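Local coordinates for ribosomal-protein-S5-alanine N-acetyltransferase (Vibrio fischeri, PDB 3IGR) that probably catalyses transfer of an acetyl group from acetyl-CoA to the N-terminal alanine of ribosomal protein uS5, at residues Arg13-Ser18 with Glu60-Asn65; Ala135-Ile138 with Lys143-Lys146; Lys160-Ile165 with His172-Lys177. One frame throughout, in Å; residues are numbered along the deposited sequence.

How the interactions relate
The three interactions follow one another along the chain and all reach the same mixed sheet of the GNAT fold. Interaction 1 joins strand 10-14 to helix 48-63, where strand 10-14 lies between strands 4-7 and 68-74. Its centre lies about 26 Å from that of interaction 2 and about 27 Å from that of interaction 3, both of which sit on the opposite side of the chain's centre. Interactions 2 and 3 are neighbours, with centres about 9 Å apart, because strands 132-137 and 168-178 are adjacent and antiparallel: Tyr137 O lies 2.8 Å from Ile173 N, a probable hydrogen bond. Interaction 1 thus packs a helix on the early strands, while interactions 2 and 3 are joined directly through strand pairing.

Interaction 1 (Arg13-Ser18 with Glu60-Asn65); sequences RLIKSS and ELHKHN
His62, near the C-terminal end of helix 48-63, reaches the end of strand 10-14 and meets Leu14 and Ile15 with the outer part of its imidazole. Its CB leaves the helix toward the strand, and chi1 of -69°, with CG anti to the carbonyl carbon, carries the ring across. CB and CG serve as the stem, and contact begins further out. His62 ND1 lies 4.1 Å from Ile15 O, at the margin of contact. His62 CE1 comes nearer, 3.7 Å from the same Ile15 O, which sits at the ring edge and in the ring plane. His62 CE1 also lies 4.1 Å from Ile15 CG2. His62 NE2 is 3.8 Å from Leu14 CD2. That methyl covers one face: Leu14 CD2 stands 4.1 Å from the centroid of the His62 ring and 27° off the normal, which identifies a CH-pi contact. No hydrogen bond crosses between the two segments; His62 NE2 instead accepts a hydrogen bond from the backbone N of Tyr69, which restrains the turn of the ring. Beyond His62 the helix closes in a Schellman motif, with Asn65 at positive phi as its C-prime residue. Around the contact, Ile15 also packs on Leu55 and Leu58 of the same helix, while Leu14 touches Phe70 and Ile15 touches Tyr69 and Val71 of strand 68-74, the antiparallel neighbour of strand 10-14.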
ATOM      1  N   ARG A  13     -17.636 -10.502   0.181  1.00  9.33           N
ATOM      2  CA  ARG A  13     -18.116 -11.828   0.517  1.00  8.81           C
ATOM      3  C   ARG A  13     -18.465 -12.533  -0.764  1.00  8.41           C
ATOM      4  O   ARG A  13     -18.538 -11.904  -1.819  1.00  8.66           O
ATOM      5  CB  ARG A  13     -19.337 -11.760   1.455  1.00  8.81           C
ATOM      6  CG  ARG A  13     -20.550 -11.011   0.898  1.00  9.04           C
ATOM      7  CD  ARG A  13     -21.820 -11.457   1.617  1.00  9.22           C
ATOM      8  NE  ARG A  13     -23.001 -10.667   1.262  1.00  9.38           N
ATOM      9  CZ  ARG A  13     -23.719 -10.823   0.150  1.00  9.92           C
ATOM     10  NH1 ARG A  13     -23.387 -11.741  -0.760  1.00  7.28           N
ATOM     11  NH2 ARG A  13     -24.776 -10.052  -0.057  1.00  9.28           N
ATOM     12  N   LEU A  14     -18.667 -13.842  -0.681  1.00  8.01           N
ATOM     13  CA  LEU A  14     -19.104 -14.599  -1.853  1.00  7.56           C
ATOM     14  C   LEU A  14     -20.541 -14.223  -2.193  1.00  7.41           C
ATOM     15  O   LEU A  14     -21.355 -13.984  -1.305  1.00  6.80           O
ATOM     16  CB  LEU A  14     -18.958 -16.104  -1.619  1.00  7.09           C
ATOM     17  CG  LEU A  14     -17.517 -16.636  -1.617  1.00  6.28           C
ATOM     18  CD1 LEU A  14     -17.474 -18.122  -1.228  1.00  5.69           C
ATOM     19  CD2 LEU A  14     -16.839 -16.433  -2.977  1.00  6.11           C
ATOM     20  N   ILE A  15     -20.828 -14.138  -3.485  1.00  7.45           N
ATOM     21  CA  ILE A  15     -22.171 -13.854  -3.964  1.00  7.45           C
ATOM     22  C   ILE A  15     -23.104 -15.026  -3.638  1.00  8.33           C
ATOM     23  O   ILE A  15     -22.660 -16.180  -3.567  1.00  8.26           O
ATOM     24  CB  ILE A  15     -22.144 -13.497  -5.481  1.00  7.69           C
ATOM     25  CG1 ILE A  15     -23.382 -12.689  -5.891  1.00  6.87           C
ATOM     26  CG2 ILE A  15     -21.895 -14.739  -6.361  1.00  7.27           C
ATOM     27  CD1 ILE A  15     -23.367 -12.229  -7.336  1.00  5.98           C
ATOM     28  N   LYS A  16     -24.385 -14.722  -3.409  1.00  8.86           N
ATOM     29  CA  LYS A  16     -25.377 -15.724  -3.029  1.00  9.36           C
ATOM     30  C   LYS A  16     -26.612 -15.650  -3.924  1.00  9.57           C
ATOM     31  O   LYS A  16     -26.842 -14.647  -4.601  1.00  9.44           O
ATOM     32  CB  LYS A  16     -25.806 -15.540  -1.566  1.00  9.57           C
ATOM     33  CG  LYS A  16     -24.735 -15.857  -0.531  1.00 11.59           C
ATOM     34  CD  LYS A  16     -25.321 -16.042   0.864  1.00 13.42           C
ATOM     35  CE  LYS A  16     -25.392 -14.717   1.613  1.00 15.16           C
ATOM     36  NZ  LYS A  16     -25.011 -14.850   3.057  1.00 15.46           N
ATOM     37  N   SER A  17     -27.415 -16.710  -3.904  1.00  9.76           N
ATOM     38  CA  SER A  17     -28.687 -16.733  -4.622  1.00 10.38           C
ATOM     39  C   SER A  17     -29.535 -15.484  -4.356  1.00 10.44           C
ATOM     40  O   SER A  17     -30.084 -14.904  -5.293  1.00 10.64           O
ATOM     41  CB  SER A  17     -29.474 -18.003  -4.283  1.00 10.35           C
ATOM     42  OG  SER A  17     -28.812 -19.160  -4.773  1.00 12.32           O
ATOM     43  N   SER A  18     -29.613 -15.059  -3.090  1.00 10.39           N
ATOM     44  CA  SER A  18     -30.418 -13.892  -2.696  1.00 10.28           C
ATOM     45  C   SER A  18     -29.973 -12.559  -3.318  1.00 10.18           C
ATOM     46  O   SER A  18     -30.714 -11.573  -3.260  1.00  9.63           O
ATOM     47  CB  SER A  18     -30.470 -13.767  -1.167  1.00 10.31           C
ATOM     48  OG  SER A  18     -29.167 -13.897  -0.598  1.00 10.80           O
ATOM     49  N   GLU A  60     -22.791 -23.611  -7.468  1.00  9.25           N
ATOM     50  CA  GLU A  60     -22.313 -24.966  -7.718  1.00  9.31           C
ATOM     51  C   GLU A  60     -20.787 -25.003  -7.832  1.00  9.37           C
ATOM     52  O   GLU A  60     -20.132 -25.890  -7.277  1.00  9.18           O
ATOM     53  CB  GLU A  60     -22.996 -25.541  -8.967  1.00  9.44           C
ATOM     54  CG  GLU A  60     -23.003 -27.066  -9.064  1.00  8.97           C
ATOM     55  CD  GLU A  60     -23.442 -27.760  -7.688  1.00  7.93           C
ATOM     56  OE1 GLU A  60     -24.726 -27.507  -7.317  1.00  6.97           O
ATOM     57  OE2 GLU A  60     -22.693 -28.659  -6.987  1.00  7.87           O
ATOM     58  N   LEU A  61     -20.224 -24.017  -8.529  1.00  9.55           N
ATOM     59  CA  LEU A  61     -18.786 -23.907  -8.660  1.00  9.55           C
ATOM     60  C   LEU A  61     -18.128 -23.638  -7.302  1.00  9.79           C
ATOM     61  O   LEU A  61     -17.066 -24.197  -7.016  1.00  9.50           O
ATOM     62  CB  LEU A  61     -18.417 -22.842  -9.700  1.00  9.52           C
ATOM     63  CG  LEU A  61     -18.893 -23.067 -11.146  1.00  9.86           C
ATOM     64  CD1 LEU A  61     -18.813 -21.781 -11.962  1.00  8.51           C
ATOM     65  CD2 LEU A  61     -18.136 -24.196 -11.853  1.00  9.61           C
ATOM     66  N   HIS A  62     -18.771 -22.815  -6.462  1.00 10.25           N
ATOM     67  CA  HIS A  62     -18.277 -22.554  -5.092  1.00 10.70           C
ATOM     68  C   HIS A  62     -18.155 -23.856  -4.299  1.00 10.62           C
ATOM     69  O   HIS A  62     -17.175 -24.058  -3.588  1.00 10.59           O
ATOM     70  CB  HIS A  62     -19.174 -21.575  -4.304  1.00 10.57           C
ATOM     71  CG  HIS A  62     -19.149 -20.152  -4.795  1.00 10.97           C
ATOM     72  ND1 HIS A  62     -20.149 -19.247  -4.494  1.00 10.81           N
ATOM     73  CD2 HIS A  62     -18.254 -19.480  -5.563  1.00 10.22           C
ATOM     74  CE1 HIS A  62     -19.870 -18.083  -5.055  1.00 10.83           C
ATOM     75  NE2 HIS A  62     -18.726 -18.198  -5.711  1.00  9.29           N
ATOM     76  N   LYS A  63     -19.147 -24.734  -4.448  1.00 10.96           N
ATOM     77  CA  LYS A  63     -19.232 -25.979  -3.677  1.00 11.32           C
ATOM     78  C   LYS A  63     -18.040 -26.901  -3.935  1.00 11.63           C
ATOM     79  O   LYS A  63     -17.511 -27.511  -3.009  1.00 11.76           O
ATOM     80  CB  LYS A  63     -20.549 -26.709  -3.967  1.00 11.07           C
ATOM     81  N   HIS A  64     -17.620 -26.982  -5.193  1.00 12.14           N
ATOM     82  CA  HIS A  64     -16.471 -27.803  -5.600  1.00 12.23           C
ATOM     83  C   HIS A  64     -15.167 -26.987  -5.760  1.00 12.49           C
ATOM     84  O   HIS A  64     -14.228 -27.417  -6.436  1.00 12.42           O
ATOM     85  CB  HIS A  64     -16.791 -28.558  -6.891  1.00 12.54           C
ATOM     86  N   ASN A  65     -15.123 -25.816  -5.125  1.00 12.35           N
ATOM     87  CA  ASN A  65     -13.950 -24.932  -5.150  1.00 12.79           C
ATOM     88  C   ASN A  65     -13.400 -24.650  -6.559  1.00 13.15           C
ATOM     89  O   ASN A  65     -12.189 -24.514  -6.764  1.00 13.07           O
ATOM     90  CB  ASN A  65     -12.868 -25.449  -4.194  1.00 12.76           C
ATOM     91  CG  ASN A  65     -13.312 -25.410  -2.738  1.00 12.65           C
ATOM     92  OD1 ASN A  65     -13.292 -24.365  -2.089  1.00 13.49           O
ATOM     93  ND2 ASN A  65     -13.714 -26.552  -2.223  1.00 13.47           N
TER

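Interaction 2 (Ala135-Ile138 with Lys143-Lys146)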
ATOM      1  N   ALA A 135      -3.841 -11.688 -14.121  1.00  5.55           N
ATOM      2  CA  ALA A 135      -4.675 -10.533 -14.437  1.00  6.43           C
ATOM      3  C   ALA A 135      -4.144  -9.930 -15.724  1.00  7.35           C
ATOM      4  O   ALA A 135      -2.929  -9.979 -15.974  1.00  7.65           O
ATOM      5  CB  ALA A 135      -4.632  -9.491 -13.318  1.00  5.77           C
ATOM      6  N   ALA A 136      -5.056  -9.402 -16.541  1.00  6.95           N
ATOM      7  CA  ALA A 136      -4.731  -8.796 -17.822  1.00  7.75           C
ATOM      8  C   ALA A 136      -5.536  -7.499 -17.956  1.00  8.61           C
ATOM      9  O   ALA A 136      -6.713  -7.458 -17.605  1.00  8.44           O
ATOM     10  CB  ALA A 136      -5.085  -9.736 -18.949  1.00  7.24           C
ATOM     11  N   TYR A 137      -4.906  -6.451 -18.466  1.00  9.12           N
ATOM     12  CA  TYR A 137      -5.557  -5.141 -18.550  1.00  9.45           C
ATOM     13  C   TYR A 137      -5.158  -4.407 -19.818  1.00  9.96           C
ATOM     14  O   TYR A 137      -4.024  -4.551 -20.313  1.00  8.74           O
ATOM     15  CB  TYR A 137      -5.244  -4.299 -17.304  1.00  9.45           C
ATOM     16  CG  TYR A 137      -3.804  -3.841 -17.161  1.00  9.47           C
ATOM     17  CD1 TYR A 137      -3.396  -2.594 -17.655  1.00 10.54           C
ATOM     18  CD2 TYR A 137      -2.855  -4.635 -16.499  1.00  8.78           C
ATOM     19  CE1 TYR A 137      -2.087  -2.149 -17.510  1.00  8.91           C
ATOM     20  CE2 TYR A 137      -1.529  -4.195 -16.342  1.00 11.40           C
ATOM     21  CZ  TYR A 137      -1.157  -2.962 -16.848  1.00 11.05           C
ATOM     22  OH  TYR A 137       0.140  -2.538 -16.718  1.00 10.06           O
ATOM     23  N   ILE A 138      -6.094  -3.619 -20.345  1.00 10.62           N
ATOM     24  CA  ILE A 138      -5.822  -2.781 -21.507  1.00 10.50           C
ATOM     25  C   ILE A 138      -4.828  -1.679 -21.055  1.00 10.40           C
ATOM     26  O   ILE A 138      -5.058  -1.027 -20.030  1.00  9.08           O
ATOM     27  CB  ILE A 138      -7.132  -2.150 -22.070  1.00 11.12           C
ATOM     28  CG1 ILE A 138      -8.086  -3.231 -22.599  1.00 12.39           C
ATOM     29  CG2 ILE A 138      -6.814  -1.111 -23.181  1.00 12.44           C
ATOM     30  CD1 ILE A 138      -9.582  -2.822 -22.622  1.00 14.16           C
ATOM     31  N   LYS A 143      -6.288   3.079 -14.134  1.00  8.96           N
ATOM     32  CA  LYS A 143      -6.858   2.777 -12.819  1.00  9.23           C
ATOM     33  C   LYS A 143      -6.607   1.318 -12.456  1.00  9.45           C
ATOM     34  O   LYS A 143      -6.175   1.003 -11.337  1.00  9.29           O
ATOM     35  CB  LYS A 143      -8.353   3.080 -12.786  1.00  9.24           C
ATOM     36  CG  LYS A 143      -8.688   4.552 -12.687  1.00  9.80           C
ATOM     37  CD  LYS A 143     -10.175   4.742 -12.455  1.00 11.29           C
ATOM     38  CE  LYS A 143     -10.970   4.682 -13.756  1.00 12.30           C
ATOM     39  NZ  LYS A 143     -11.300   6.062 -14.218  1.00 12.92           N
ATOM     40  N   SER A 144      -6.860   0.434 -13.422  1.00  9.25           N
ATOM     41  CA  SER A 144      -6.584  -0.968 -13.264  1.00  9.07           C
ATOM     42  C   SER A 144      -5.087  -1.261 -13.127  1.00  9.09           C
ATOM     43  O   SER A 144      -4.700  -2.096 -12.313  1.00  9.06           O
ATOM     44  CB  SER A 144      -7.157  -1.752 -14.440  1.00  8.78           C
ATOM     45  OG  SER A 144      -7.031  -3.119 -14.188  1.00 10.65           O
ATOM     46  N   ALA A 145      -4.253  -0.598 -13.926  1.00  8.84           N
ATOM     47  CA  ALA A 145      -2.800  -0.797 -13.842  1.00  8.96           C
ATOM     48  C   ALA A 145      -2.304  -0.485 -12.426  1.00  8.85           C
ATOM     49  O   ALA A 145      -1.505  -1.233 -11.872  1.00  8.50           O
ATOM     50  CB  ALA A 145      -2.065   0.090 -14.848  1.00  8.95           C
ATOM     51  N   LYS A 146      -2.795   0.613 -11.853  1.00  8.79           N
ATOM     52  CA  LYS A 146      -2.347   1.053 -10.526  1.00  9.34           C
ATOM     53  C   LYS A 146      -2.761   0.110  -9.409  1.00  9.12           C
ATOM     54  O   LYS A 146      -1.989  -0.131  -8.483  1.00  9.19           O
ATOM     55  CB  LYS A 146      -2.766   2.494 -10.240  1.00  9.36           C
ATOM     56  CG  LYS A 146      -1.680   3.531 -10.608  1.00 12.66           C
ATOM     57  CD  LYS A 146      -0.967   3.195 -11.953  1.00 16.20           C
ATOM     58  CE  LYS A 146       0.230   2.233 -11.771  1.00 16.84           C
ATOM     59  NZ  LYS A 146       0.705   1.637 -13.052  1.00 17.91           N
TER
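The contact of Tyr137 with Ser144 and Ala145 is largely apolar packing of a helix against the strand just before it, within the beta-alpha unit of strand 132-137 and helix 142-150 in the GNAT fold. The short linker brings Tyr137, the last residue of the strand, close to the first turn of the helix, and the nearest CA atoms, those of Tyr137 and Ser144, are 6.8 Å apart. No hydrogen bond joins the two segments, so the evidence for the contact lies in how the phenol ring meets the helix. With chi1 at 68°, CG of Tyr137 stands between the backbone N and the carbonyl carbon, which places the ring with one face turned to Ala145. That face receives Ala145 CA, a CH-pi contact 4.1 Å from the centroid of the Tyr137 ring and only 16° off the normal. Ser144 contributes at the root of the side chain, where Ser144 OG lies 3.8 Å from Tyr137 CB. Ser144 OG is hydrogen-bonded to Tyr101 OH; Tyr101 belongs to strand 96-103, the parallel neighbour of strand 132-137. Leu148, one turn further along the helix, also packs on Tyr137. At the outer part of the ring the Ala145 methyl makes the tightest approach: Ala145 CB is 3.5 Å from Tyr137 CE1 and 3.8 Å from Tyr137 CZ.

Interaction 3 (Lys160-Ile165 with His172-Lys177); sequences KKYLYI and HILTSK
Tyr162 and His172 bring their rings together obliquely, with the centroids 5.2 Å apart and the planes inclined at 55°. The two side chains cross at about a right angle. Tyr162 CD2 is the atom that reaches over the imidazole: it stands above one face, displaced toward the rim, 3.5 Å from His172 CG. Behind it, Tyr162 CB is 3.7 Å from His172 CD2, so the base of the tyrosine also touches the ring. Chi1 of Tyr162, -174°, sets CG opposite the backbone N and directs the phenol along strand 168-178, where Tyr162 CZ is 4.2 Å from Leu174 CD2. The imidazole is surrounded further by aliphatic groups. Ile165 CD1 lies at its edge, near the ring plane and 3.9 Å from His172 NE2, while Leu163 approaches obliquely, Leu163 CD1 being 3.8 Å from His172 CE1. Both ring nitrogens, ND1 and NE2, are buried by the contact with no modelled hydrogen bond, a probable energetic cost, and the ring's contacts here are van der Waals. Tyr162 and Leu163 both face Glu170, a classic beta bulge, and the chain also turns a corner at Leu163. Strand 168-178 forms a hairpin with strand 164-165 and also pairs antiparallel with strand 154-162. Strand 132-137 is a further antiparallel neighbour, from which Ala136 packs on His172, as does Ile138 in the loop that follows.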
ATOM      1  N   LYS A 160      -0.997  -8.861 -27.930  1.00 11.90           N
ATOM      2  CA  LYS A 160      -1.643  -7.980 -28.903  1.00 12.20           C
ATOM      3  C   LYS A 160      -3.036  -8.517 -29.259  1.00 11.35           C
ATOM      4  O   LYS A 160      -3.233  -9.740 -29.341  1.00 10.00           O
ATOM      5  CB  LYS A 160      -0.786  -7.842 -30.156  1.00 12.45           C
ATOM      6  CG  LYS A 160       0.568  -7.175 -29.893  1.00 14.67           C
ATOM      7  CD  LYS A 160       0.452  -5.661 -29.950  1.00 17.41           C
ATOM      8  CE  LYS A 160       1.729  -4.976 -29.454  1.00 18.59           C
ATOM      9  NZ  LYS A 160       2.853  -5.160 -30.411  1.00 19.77           N
ATOM     10  N   LYS A 161      -3.985  -7.598 -29.473  1.00 11.25           N
ATOM     11  CA  LYS A 161      -5.296  -7.946 -30.049  1.00 10.93           C
ATOM     12  C   LYS A 161      -5.888  -9.155 -29.310  1.00 11.33           C
ATOM     13  O   LYS A 161      -6.196 -10.195 -29.890  1.00  9.86           O
ATOM     14  CB  LYS A 161      -5.151  -8.191 -31.553  1.00 10.89           C
ATOM     15  CG  LYS A 161      -4.599  -6.942 -32.306  1.00 12.51           C
ATOM     16  CD  LYS A 161      -4.374  -7.237 -33.766  1.00 16.92           C
ATOM     17  CE  LYS A 161      -3.779  -6.046 -34.494  1.00 17.55           C
ATOM     18  NZ  LYS A 161      -2.713  -6.547 -35.426  1.00 21.26           N
ATOM     19  N   TYR A 162      -6.041  -8.977 -28.004  1.00 11.63           N
ATOM     20  CA  TYR A 162      -6.258 -10.073 -27.104  1.00 11.96           C
ATOM     21  C   TYR A 162      -7.741 -10.418 -26.930  1.00 12.17           C
ATOM     22  O   TYR A 162      -8.129 -11.575 -27.070  1.00 11.93           O
ATOM     23  CB  TYR A 162      -5.595  -9.703 -25.776  1.00 12.34           C
ATOM     24  CG  TYR A 162      -5.595 -10.788 -24.743  1.00 13.08           C
ATOM     25  CD1 TYR A 162      -4.960 -12.002 -24.976  1.00 15.34           C
ATOM     26  CD2 TYR A 162      -6.194 -10.576 -23.505  1.00 13.68           C
ATOM     27  CE1 TYR A 162      -4.942 -13.004 -23.996  1.00 15.75           C
ATOM     28  CE2 TYR A 162      -6.188 -11.558 -22.522  1.00 14.11           C
ATOM     29  CZ  TYR A 162      -5.565 -12.766 -22.775  1.00 15.63           C
ATOM     30  OH  TYR A 162      -5.573 -13.725 -21.798  1.00 15.17           O
ATOM     31  N   LEU A 163      -8.547  -9.405 -26.620  1.00 12.31           N
ATOM     32  CA  LEU A 163      -9.974  -9.541 -26.377  1.00 12.96           C
ATOM     33  C   LEU A 163     -10.756  -8.565 -27.234  1.00 12.52           C
ATOM     34  O   LEU A 163     -10.312  -7.432 -27.479  1.00 12.47           O
ATOM     35  CB  LEU A 163     -10.306  -9.249 -24.920  1.00 13.06           C
ATOM     36  CG  LEU A 163     -10.282 -10.425 -23.973  1.00 16.21           C
ATOM     37  CD1 LEU A 163     -10.354  -9.944 -22.503  1.00 17.60           C
ATOM     38  CD2 LEU A 163     -11.469 -11.321 -24.328  1.00 20.20           C
ATOM     39  N   TYR A 164     -11.926  -9.004 -27.673  1.00 12.07           N
ATOM     40  CA  TYR A 164     -12.744  -8.199 -28.582  1.00 12.12           C
ATOM     41  C   TYR A 164     -13.685  -7.377 -27.732  1.00 11.89           C
ATOM     42  O   TYR A 164     -14.533  -7.911 -27.030  1.00 11.16           O
ATOM     43  CB  TYR A 164     -13.509  -9.103 -29.550  1.00 12.73           C
ATOM     44  CG  TYR A 164     -14.071  -8.377 -30.763  1.00 12.24           C
ATOM     45  CD1 TYR A 164     -13.258  -8.086 -31.860  1.00 13.01           C
ATOM     46  CD2 TYR A 164     -15.399  -7.962 -30.793  1.00 11.21           C
ATOM     47  CE1 TYR A 164     -13.759  -7.414 -32.990  1.00 11.80           C
ATOM     48  CE2 TYR A 164     -15.922  -7.270 -31.919  1.00 10.57           C
ATOM     49  CZ  TYR A 164     -15.099  -7.011 -33.005  1.00 11.38           C
ATOM     50  OH  TYR A 164     -15.603  -6.359 -34.112  1.00  9.76           O
ATOM     51  N   ILE A 165     -13.466  -6.070 -27.736  1.00 12.27           N
ATOM     52  CA  ILE A 165     -14.166  -5.178 -26.837  1.00 12.49           C
ATOM     53  C   ILE A 165     -14.707  -3.999 -27.630  1.00 12.61           C
ATOM     54  O   ILE A 165     -13.945  -3.334 -28.330  1.00 12.21           O
ATOM     55  CB  ILE A 165     -13.220  -4.682 -25.710  1.00 12.75           C
ATOM     56  CG1 ILE A 165     -12.881  -5.840 -24.754  1.00 13.92           C
ATOM     57  CG2 ILE A 165     -13.857  -3.511 -24.957  1.00 13.03           C
ATOM     58  CD1 ILE A 165     -11.724  -5.573 -23.796  1.00 16.46           C
ATOM     59  N   HIS A 172      -3.587  -6.300 -24.461  1.00 11.57           N
ATOM     60  CA  HIS A 172      -3.618  -6.394 -23.002  1.00 12.13           C
ATOM     61  C   HIS A 172      -2.253  -6.695 -22.447  1.00 12.72           C
ATOM     62  O   HIS A 172      -1.513  -7.515 -23.020  1.00 12.86           O
ATOM     63  CB  HIS A 172      -4.526  -7.529 -22.540  1.00 12.28           C
ATOM     64  CG  HIS A 172      -5.983  -7.213 -22.625  1.00 12.56           C
ATOM     65  ND1 HIS A 172      -6.819  -7.269 -21.536  1.00 13.24           N
ATOM     66  CD2 HIS A 172      -6.757  -6.867 -23.678  1.00 12.57           C
ATOM     67  CE1 HIS A 172      -8.050  -6.973 -21.908  1.00 13.85           C
ATOM     68  NE2 HIS A 172      -8.042  -6.732 -23.207  1.00 14.88           N
ATOM     69  N   ILE A 173      -1.936  -6.058 -21.321  1.00 12.00           N
ATOM     70  CA  ILE A 173      -0.752  -6.390 -20.546  1.00 12.03           C
ATOM     71  C   ILE A 173      -1.037  -7.647 -19.744  1.00 11.77           C
ATOM     72  O   ILE A 173      -2.083  -7.749 -19.121  1.00 13.10           O
ATOM     73  CB  ILE A 173      -0.351  -5.232 -19.583  1.00 11.56           C
ATOM     74  CG1 ILE A 173      -0.179  -3.911 -20.350  1.00 12.51           C
ATOM     75  CG2 ILE A 173       0.900  -5.589 -18.806  1.00 10.78           C
ATOM     76  CD1 ILE A 173       0.911  -3.925 -21.416  1.00 14.64           C
ATOM     77  N   LEU A 174      -0.131  -8.610 -19.771  1.00 11.93           N
ATOM     78  CA  LEU A 174      -0.309  -9.817 -18.962  1.00 12.67           C
ATOM     79  C   LEU A 174       0.493  -9.660 -17.679  1.00 12.44           C
ATOM     80  O   LEU A 174       1.674  -9.299 -17.711  1.00 12.29           O
ATOM     81  CB  LEU A 174       0.141 -11.079 -19.720  1.00 12.78           C
ATOM     82  CG  LEU A 174      -0.346 -11.220 -21.176  1.00 13.77           C
ATOM     83  CD1 LEU A 174       0.406 -12.305 -21.912  1.00 14.31           C
ATOM     84  CD2 LEU A 174      -1.837 -11.463 -21.212  1.00 14.58           C
ATOM     85  N   THR A 175      -0.150  -9.921 -16.555  1.00 12.20           N
ATOM     86  CA  THR A 175       0.514  -9.804 -15.260  1.00 13.10           C
ATOM     87  C   THR A 175       0.166 -10.983 -14.373  1.00 12.94           C
ATOM     88  O   THR A 175      -0.842 -11.685 -14.604  1.00 12.38           O
ATOM     89  CB  THR A 175       0.147  -8.476 -14.515  1.00 13.70           C
ATOM     90  OG1 THR A 175      -1.169  -8.577 -13.942  1.00 14.63           O
ATOM     91  CG2 THR A 175       0.204  -7.279 -15.440  1.00 13.68           C
ATOM     92  N   SER A 176       0.990 -11.220 -13.354  1.00 12.71           N
ATOM     93  CA  SER A 176       0.659 -12.270 -12.408  1.00 13.10           C
ATOM     94  C   SER A 176       1.224 -11.990 -11.028  1.00 12.74           C
ATOM     95  O   SER A 176       2.132 -11.179 -10.863  1.00 12.38           O
ATOM     96  CB  SER A 176       1.155 -13.627 -12.911  1.00 13.25           C
ATOM     97  OG  SER A 176       2.552 -13.692 -12.725  1.00 17.38           O
ATOM     98  N   LYS A 177       0.651 -12.648 -10.032  1.00 12.33           N
ATOM     99  CA  LYS A 177       1.238 -12.701  -8.715  1.00 11.99           C
ATOM    100  C   LYS A 177       1.383 -14.179  -8.336  1.00 11.87           C
ATOM    101  O   LYS A 177       0.446 -14.960  -8.521  1.00 10.87           O
ATOM    102  CB  LYS A 177       0.342 -11.977  -7.711  1.00 12.51           C
ATOM    103  CG  LYS A 177       1.029 -11.719  -6.373  1.00 12.91           C
ATOM    104  CD  LYS A 177       0.135 -10.905  -5.442  1.00 12.28           C
ATOM    105  CE  LYS A 177       0.895 -10.585  -4.158  1.00 14.44           C
ATOM    106  NZ  LYS A 177       0.218  -9.532  -3.359  1.00 16.08           N
TER